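Local coordinates for protein hypothetical sensory transduction histidine kinase (Methanosarcina mazei, PDB 3LI9) that probably acts as a membrane-bound sensor histidine kinase that passes phosphate from ATP to a protein histidine, the present chain being its extracellular sensor domain, at residues Y190-M193 and I199-S202; M251-V256 and D260-L265. One frame throughout, in Å; residues are numbered along the deposited sequence.

Interactions 1 and 2 follow one another along the chain, 190-193 with 199-202 closing before 251-256 with 260-265 opens, and their centres lie about 9 Å apart. Both involve a four-stranded antiparallel sheet within the Cache domain, ordered 190-194, 261-268, 248-256, 236-241. Interaction 2 is the hairpin formed by strands 248-256 and 261-268; interaction 1 folds a loop back onto the first strand, which flanks that hairpin. They touch directly: F192 O lies 2.9 Å from V264 N, a probable hydrogen bond, while A191 packs on F263 and L201 on F261. One edge strand, its returning loop and the hairpin thus form a continuous unit of this extracellular sensor.

Interaction 1. Residues Y190-M193 and I199-S202; sequences YAFM and IFLS
F192 and F200 meet through their rings, which are inclined at 47° with centroids 4.9 Å apart, a geometry that is neither a stack nor edge-to-face. The approach is lopsided: F200 CE1 hangs over one face of the F192 ring, displaced toward the rim, and reaches F192 CE1 at 3.5 Å. F192 CB already points toward the loop, and with CG between the backbone N and the carbonyl carbon (chi1 57°) the ring swings in front of F200. Two hydrogen bonds tie the strand to the returning loop, one backbone to backbone and one to a side chain. L201 N donates to M193 O at 2.8 Å in a nearly straight bond (168°). M193 N in turn donates to S202 OG at 3.0 Å, so a serine hydroxyl takes the place of a backbone acceptor on the returning chain. S202 OG also lies 2.7 Å from a water that donates to A191 O, so the hydroxyl reaches M193 N directly and A191 O through the water. S202 O is buried here without a hydrogen-bonding partner in the model. M193 CB and L201 CB add a looser apolar contact at 4.1 Å. Replacing F192 by an alanine is likely to strip away the ring face under F200 CE1 and open a gap there, leaving F200 to its contacts with W209 and F218. Y190 CE1 lies in plane at the edge of the F192 ring. Helix 174-180 borders the contact, V176 touching both M193 and L201, while strand 261-268 runs alongside, V266 sharing backbone hydrogen bonding with Y190.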
ATOM      1  N   TYR A 190     -21.921   7.745   2.717  1.00 19.04           N
ATOM      2  CA  TYR A 190     -20.882   6.869   3.325  1.00 17.38           C
ATOM      3  C   TYR A 190     -19.615   7.073   2.507  1.00 16.36           C
ATOM      4  O   TYR A 190     -19.553   7.953   1.642  1.00 15.69           O
ATOM      5  CB  TYR A 190     -21.328   5.414   3.256  1.00 17.59           C
ATOM      6  CG  TYR A 190     -21.576   4.873   1.840  1.00 16.57           C
ATOM      7  CD1 TYR A 190     -20.596   4.153   1.139  1.00 16.60           C
ATOM      8  CD2 TYR A 190     -22.852   5.042   1.185  1.00 20.86           C
ATOM      9  CE1 TYR A 190     -20.824   3.640  -0.134  1.00 20.16           C
ATOM     10  CE2 TYR A 190     -23.070   4.533  -0.113  1.00 24.47           C
ATOM     11  CZ  TYR A 190     -22.063   3.836  -0.743  1.00 24.78           C
ATOM     12  OH  TYR A 190     -22.267   3.334  -1.994  1.00 28.38           O
ATOM     13  N   ALA A 191     -18.571   6.282   2.812  1.00 14.91           N
ATOM     14  CA  ALA A 191     -17.269   6.579   2.208  1.00 15.34           C
ATOM     15  C   ALA A 191     -16.583   5.244   2.036  1.00 16.06           C
ATOM     16  O   ALA A 191     -16.892   4.267   2.757  1.00 14.62           O
ATOM     17  CB  ALA A 191     -16.431   7.386   3.217  1.00 15.96           C
ATOM     18  N   PHE A 192     -15.650   5.187   1.101  1.00 13.98           N
ATOM     19  CA  PHE A 192     -14.746   3.992   1.015  1.00 14.78           C
ATOM     20  C   PHE A 192     -13.424   4.419   0.342  1.00 15.06           C
ATOM     21  O   PHE A 192     -13.337   5.484  -0.227  1.00 14.57           O
ATOM     22  CB  PHE A 192     -15.400   2.826   0.208  1.00 14.46           C
ATOM     23  CG  PHE A 192     -15.802   3.196  -1.179  1.00 15.69           C
ATOM     24  CD1 PHE A 192     -14.890   3.141  -2.254  1.00 16.89           C
ATOM     25  CD2 PHE A 192     -17.105   3.542  -1.426  1.00 20.36           C
ATOM     26  CE1 PHE A 192     -15.318   3.496  -3.611  1.00 18.19           C
ATOM     27  CE2 PHE A 192     -17.513   3.869  -2.745  1.00 18.36           C
ATOM     28  CZ  PHE A 192     -16.644   3.852  -3.798  1.00 17.65           C
HETATM   29  N   MSE A 193     -12.383   3.611   0.453  1.00 14.29           N
HETATM   30  CA  MSE A 193     -11.115   3.945  -0.185  1.00 13.96           C
HETATM   31  C   MSE A 193     -10.866   2.945  -1.285  1.00 13.24           C
HETATM   32  O   MSE A 193     -11.278   1.781  -1.171  1.00 13.66           O
HETATM   33  CB  MSE A 193      -9.936   3.858   0.824  1.00 12.54           C
HETATM   34  CG  MSE A 193      -9.965   4.965   1.729  1.00 19.31           C
HETATM   35 SE   MSE A 193      -8.502   6.223   1.107  1.00 31.17          SE
HETATM   36  CE  MSE A 193      -7.367   5.092   2.014  1.00  9.76           C
ATOM     37  N   ILE A 199      -9.265  -0.746  -6.944  1.00 15.49           N
ATOM     38  CA  ILE A 199      -9.709  -1.885  -6.095  1.00 14.20           C
ATOM     39  C   ILE A 199     -10.173  -1.408  -4.717  1.00 13.92           C
ATOM     40  O   ILE A 199      -9.488  -0.585  -4.056  1.00 14.02           O
ATOM     41  CB  ILE A 199      -8.528  -2.817  -5.839  1.00 16.68           C
ATOM     42  CG1 ILE A 199      -7.981  -3.374  -7.169  1.00 20.51           C
ATOM     43  CG2 ILE A 199      -8.955  -3.975  -4.929  1.00 15.66           C
ATOM     44  CD1 ILE A 199      -9.007  -4.342  -7.875  1.00 29.60           C
ATOM     45  N   PHE A 200     -11.320  -1.917  -4.255  1.00 13.10           N
ATOM     46  CA  PHE A 200     -11.791  -1.510  -2.944  1.00 14.06           C
ATOM     47  C   PHE A 200     -10.835  -1.864  -1.863  1.00 13.76           C
ATOM     48  O   PHE A 200     -10.427  -3.022  -1.739  1.00 15.23           O
ATOM     49  CB  PHE A 200     -13.202  -2.151  -2.604  1.00 12.61           C
ATOM     50  CG  PHE A 200     -14.331  -1.557  -3.430  1.00 14.43           C
ATOM     51  CD1 PHE A 200     -15.061  -0.494  -2.933  1.00 18.61           C
ATOM     52  CD2 PHE A 200     -14.650  -2.122  -4.658  1.00 17.23           C
ATOM     53  CE1 PHE A 200     -16.126   0.137  -3.665  1.00 16.79           C
ATOM     54  CE2 PHE A 200     -15.714  -1.512  -5.440  1.00 20.88           C
ATOM     55  CZ  PHE A 200     -16.416  -0.399  -4.948  1.00 17.47           C
ATOM     56  N   LEU A 201     -10.545  -0.876  -1.008  1.00 12.63           N
ATOM     57  CA  LEU A 201      -9.757  -1.190   0.196  1.00 13.53           C
ATOM     58  C   LEU A 201     -10.719  -1.302   1.426  1.00 13.68           C
ATOM     59  O   LEU A 201     -10.282  -1.649   2.542  1.00 15.70           O
ATOM     60  CB  LEU A 201      -8.797  -0.047   0.536  1.00 13.87           C
ATOM     61  CG  LEU A 201      -7.849   0.153  -0.698  1.00 19.48           C
ATOM     62  CD1 LEU A 201      -6.818   1.175  -0.396  1.00 21.31           C
ATOM     63  CD2 LEU A 201      -7.242  -1.148  -1.225  1.00 19.85           C
ATOM     64  N   SER A 202     -11.986  -0.868   1.232  1.00 13.48           N
ATOM     65  CA  SER A 202     -12.981  -0.881   2.330  1.00 14.24           C
ATOM     66  C   SER A 202     -14.348  -0.867   1.660  1.00 15.48           C
ATOM     67  O   SER A 202     -14.465  -0.487   0.483  1.00 14.46           O
ATOM     68  CB  SER A 202     -12.905   0.378   3.217  1.00 13.38           C
ATOM     69  OG  SER A 202     -13.163   1.586   2.503  1.00 13.56           O
TER
HETATM   70  O   HOH W   1     -15.709   1.832   3.457  1.00 15.21           O

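Interaction 2. Residues M251-V256 and D260-L265; sequences MFYEPV and DFSFVL
V256 and F261 face each other nearest the turn, in the first of three antiparallel hydrogen-bonded pairs; E254 with F263 and F252 with L265 follow. The backbone bonds establish the register. V256 N donates to F261 O at 2.8 Å, almost straight at 178°, yet it comes in 52° out of the carbonyl plane; the reverse bond from F261 N is weak. The other two pairs bond in both directions, F252 N meeting L265 O at 2.8 Å. The non-hydrogen-bonded pairs, Y253 with V264 and P255 with S262, lie between them; at P255, which has no N-H to give, no such bond is needed. CA-H...O contacts supplement the ladder, among them V264 CA to F252 O at 3.1 Å.

The apolar contacts fall on both faces. V256, F261, E254, F263, F252 and L265 share one face, where V256 CB meets F261 CB at 3.7 Å. On the other, V264 CG2 touches Y253 CB at 4.0 Å. With chi1 at -175° V264 turns CG1 toward M251 and leaves CG2 for Y253; V264 CG1 presses on M251 CG at 3.4 Å, closer than usual van der Waals contact.

Among polar side chains, S262 OG lies 3.3 Å from E254 O, at most a weak hydrogen bond whose proton has another acceptor within reach, and rests against Y253 CB; the Y253 hydroxyl hydrogen-bonds D229. Helix 13-48 covers the face bearing F252, E254 and V256, and helix 221-231 the face bearing Y253 and S262. With its short connection, this is an antiparallel beta hairpin, here forming the centre of a four-stranded sheet in a PDC-fold sensor domain.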
HETATM    1  N   MSE A 251     -20.601  10.727  -6.464  1.00 18.93           N
HETATM    2  CA  MSE A 251     -19.402  10.101  -5.866  1.00 18.25           C
HETATM    3  C   MSE A 251     -18.325  11.190  -5.998  1.00 17.28           C
HETATM    4  O   MSE A 251     -17.923  11.540  -7.146  1.00 17.76           O
HETATM    5  CB  MSE A 251     -19.153   8.819  -6.637  1.00 21.04           C
HETATM    6  CG  MSE A 251     -17.771   8.389  -6.813  1.00 26.95           C
HETATM    7 SE   MSE A 251     -17.742   6.625  -7.678  1.00 38.02          SE
HETATM    8  CE  MSE A 251     -19.297   5.978  -6.955  1.00 15.50           C
ATOM      9  N   PHE A 252     -17.803  11.634  -4.843  1.00 16.30           N
ATOM     10  CA  PHE A 252     -16.708  12.575  -4.789  1.00 16.29           C
ATOM     11  C   PHE A 252     -15.418  11.791  -4.528  1.00 17.40           C
ATOM     12  O   PHE A 252     -15.405  10.936  -3.610  1.00 19.74           O
ATOM     13  CB  PHE A 252     -16.860  13.544  -3.681  1.00 15.92           C
ATOM     14  CG  PHE A 252     -18.089  14.419  -3.780  1.00 16.65           C
ATOM     15  CD1 PHE A 252     -17.973  15.684  -4.349  1.00 17.07           C
ATOM     16  CD2 PHE A 252     -19.285  13.980  -3.227  1.00 17.92           C
ATOM     17  CE1 PHE A 252     -19.156  16.524  -4.402  1.00 18.12           C
ATOM     18  CE2 PHE A 252     -20.432  14.797  -3.241  1.00 22.05           C
ATOM     19  CZ  PHE A 252     -20.355  16.038  -3.850  1.00 19.16           C
ATOM     20  N   TYR A 253     -14.426  11.965  -5.382  1.00 15.78           N
ATOM     21  CA  TYR A 253     -13.199  11.164  -5.168  1.00 14.85           C
ATOM     22  C   TYR A 253     -12.022  12.138  -5.118  1.00 16.51           C
ATOM     23  O   TYR A 253     -11.930  13.091  -5.925  1.00 14.92           O
ATOM     24  CB  TYR A 253     -12.982  10.102  -6.214  1.00 15.73           C
ATOM     25  CG  TYR A 253     -13.173  10.592  -7.658  1.00 14.36           C
ATOM     26  CD1 TYR A 253     -12.105  11.063  -8.401  1.00 15.90           C
ATOM     27  CD2 TYR A 253     -14.477  10.661  -8.198  1.00 17.16           C
ATOM     28  CE1 TYR A 253     -12.311  11.526  -9.730  1.00 20.02           C
ATOM     29  CE2 TYR A 253     -14.686  11.151  -9.496  1.00 16.73           C
ATOM     30  CZ  TYR A 253     -13.649  11.559 -10.240  1.00 19.65           C
ATOM     31  OH  TYR A 253     -13.944  12.056 -11.526  1.00 20.67           O
ATOM     32  N   GLU A 254     -11.089  11.895  -4.183  1.00 13.33           N
ATOM     33  CA  GLU A 254      -9.921  12.811  -4.052  1.00 14.41           C
ATOM     34  C   GLU A 254      -8.704  11.952  -3.819  1.00 14.04           C
ATOM     35  O   GLU A 254      -8.738  10.955  -3.094  1.00 13.41           O
ATOM     36  CB  GLU A 254     -10.103  13.786  -2.882  1.00 13.56           C
ATOM     37  CG  GLU A 254     -11.142  14.891  -3.154  1.00 13.71           C
ATOM     38  CD  GLU A 254     -10.665  15.844  -4.218  1.00 20.34           C
ATOM     39  OE1 GLU A 254      -9.477  15.918  -4.548  1.00 19.29           O
ATOM     40  OE2 GLU A 254     -11.551  16.533  -4.743  1.00 20.00           O
ATOM     41  N   PRO A 255      -7.590  12.267  -4.517  1.00 13.98           N
ATOM     42  CA  PRO A 255      -6.430  11.410  -4.482  1.00 13.15           C
ATOM     43  C   PRO A 255      -5.684  11.416  -3.172  1.00 12.51           C
ATOM     44  O   PRO A 255      -5.568  12.453  -2.509  1.00 14.13           O
ATOM     45  CB  PRO A 255      -5.533  11.971  -5.596  1.00 15.35           C
ATOM     46  CG  PRO A 255      -5.963  13.383  -5.745  1.00 15.27           C
ATOM     47  CD  PRO A 255      -7.457  13.388  -5.487  1.00 14.24           C
ATOM     48  N   VAL A 256      -5.156  10.234  -2.889  1.00 13.11           N
ATOM     49  CA  VAL A 256      -4.230  10.031  -1.751  1.00 14.53           C
ATOM     50  C   VAL A 256      -2.866  10.095  -2.333  1.00 15.28           C
ATOM     51  O   VAL A 256      -2.519   9.232  -3.080  1.00 16.23           O
ATOM     52  CB  VAL A 256      -4.546   8.634  -1.151  1.00 12.79           C
ATOM     53  CG1 VAL A 256      -3.499   8.249  -0.084  1.00 17.27           C
ATOM     54  CG2 VAL A 256      -5.935   8.716  -0.477  1.00 15.53           C
ATOM     55  N   ASP A 260      -1.206   7.505  -5.271  1.00 15.79           N
ATOM     56  CA  ASP A 260      -2.469   7.896  -5.973  1.00 16.91           C
ATOM     57  C   ASP A 260      -3.584   6.901  -5.748  1.00 14.68           C
ATOM     58  O   ASP A 260      -4.251   6.448  -6.684  1.00 15.19           O
ATOM     59  CB  ASP A 260      -2.162   8.038  -7.465  1.00 15.11           C
ATOM     60  CG  ASP A 260      -1.484   9.421  -7.762  1.00 22.33           C
ATOM     61  OD1 ASP A 260      -1.583  10.374  -6.931  1.00 23.48           O
ATOM     62  OD2 ASP A 260      -0.887   9.524  -8.846  1.00 25.96           O
ATOM     63  N   PHE A 261      -3.789   6.522  -4.475  1.00 12.61           N
ATOM     64  CA  PHE A 261      -5.010   5.850  -4.091  1.00 13.22           C
ATOM     65  C   PHE A 261      -6.107   6.919  -4.087  1.00 11.21           C
ATOM     66  O   PHE A 261      -5.842   8.068  -4.455  1.00 11.95           O
ATOM     67  CB  PHE A 261      -4.846   5.261  -2.670  1.00 12.34           C
ATOM     68  CG  PHE A 261      -4.024   3.957  -2.660  1.00 12.35           C
ATOM     69  CD1 PHE A 261      -3.138   3.678  -3.707  1.00 14.30           C
ATOM     70  CD2 PHE A 261      -4.035   3.128  -1.564  1.00 15.90           C
ATOM     71  CE1 PHE A 261      -2.318   2.473  -3.742  1.00 18.81           C
ATOM     72  CE2 PHE A 261      -3.204   1.923  -1.531  1.00 14.69           C
ATOM     73  CZ  PHE A 261      -2.376   1.606  -2.626  1.00 17.29           C
ATOM     74  N   SER A 262      -7.359   6.592  -3.722  1.00 10.25           N
ATOM     75  CA  SER A 262      -8.361   7.615  -3.730  1.00 10.72           C
ATOM     76  C   SER A 262      -9.326   7.436  -2.570  1.00 10.94           C
ATOM     77  O   SER A 262      -9.696   6.260  -2.321  1.00 14.05           O
ATOM     78  CB  SER A 262      -9.153   7.624  -5.098  1.00 13.09           C
ATOM     79  OG  SER A 262     -10.012   8.782  -5.163  1.00 14.17           O
ATOM     80  N   PHE A 263      -9.780   8.539  -1.960  1.00 12.06           N
ATOM     81  CA  PHE A 263     -10.815   8.452  -0.960  1.00 11.43           C
ATOM     82  C   PHE A 263     -12.125   8.900  -1.643  1.00 14.10           C
ATOM     83  O   PHE A 263     -12.141   9.937  -2.312  1.00 13.80           O
ATOM     84  CB  PHE A 263     -10.488   9.407   0.253  1.00 11.62           C
ATOM     85  CG  PHE A 263     -11.593   9.389   1.295  1.00 12.45           C
ATOM     86  CD1 PHE A 263     -11.578   8.454   2.317  1.00 18.74           C
ATOM     87  CD2 PHE A 263     -12.651  10.299   1.197  1.00 15.18           C
ATOM     88  CE1 PHE A 263     -12.625   8.447   3.279  1.00 15.51           C
ATOM     89  CE2 PHE A 263     -13.700  10.292   2.178  1.00 19.47           C
ATOM     90  CZ  PHE A 263     -13.646   9.371   3.199  1.00 17.52           C
ATOM     91  N   VAL A 264     -13.183   8.097  -1.475  1.00 13.37           N
ATOM     92  CA  VAL A 264     -14.448   8.351  -2.188  1.00 15.18           C
ATOM     93  C   VAL A 264     -15.573   8.561  -1.188  1.00 16.08           C
ATOM     94  O   VAL A 264     -15.784   7.768  -0.242  1.00 16.10           O
ATOM     95  CB  VAL A 264     -14.792   7.169  -3.136  1.00 13.10           C
ATOM     96  CG1 VAL A 264     -16.045   7.511  -3.970  1.00 14.07           C
ATOM     97  CG2 VAL A 264     -13.648   6.857  -4.041  1.00 14.94           C
ATOM     98  N   LEU A 265     -16.305   9.651  -1.349  1.00 16.59           N
ATOM     99  CA  LEU A 265     -17.490   9.869  -0.547  1.00 18.17           C
ATOM    100  C   LEU A 265     -18.701   9.709  -1.471  1.00 20.98           C
ATOM    101  O   LEU A 265     -18.702  10.265  -2.607  1.00 20.24           O
ATOM    102  CB  LEU A 265     -17.571  11.328  -0.059  1.00 22.00           C
ATOM    103  CG  LEU A 265     -17.008  11.831   1.220  1.00 26.59           C
ATOM    104  CD1 LEU A 265     -17.390  13.335   1.361  1.00 27.29           C
ATOM    105  CD2 LEU A 265     -17.430  10.995   2.423  1.00 26.14           C
TER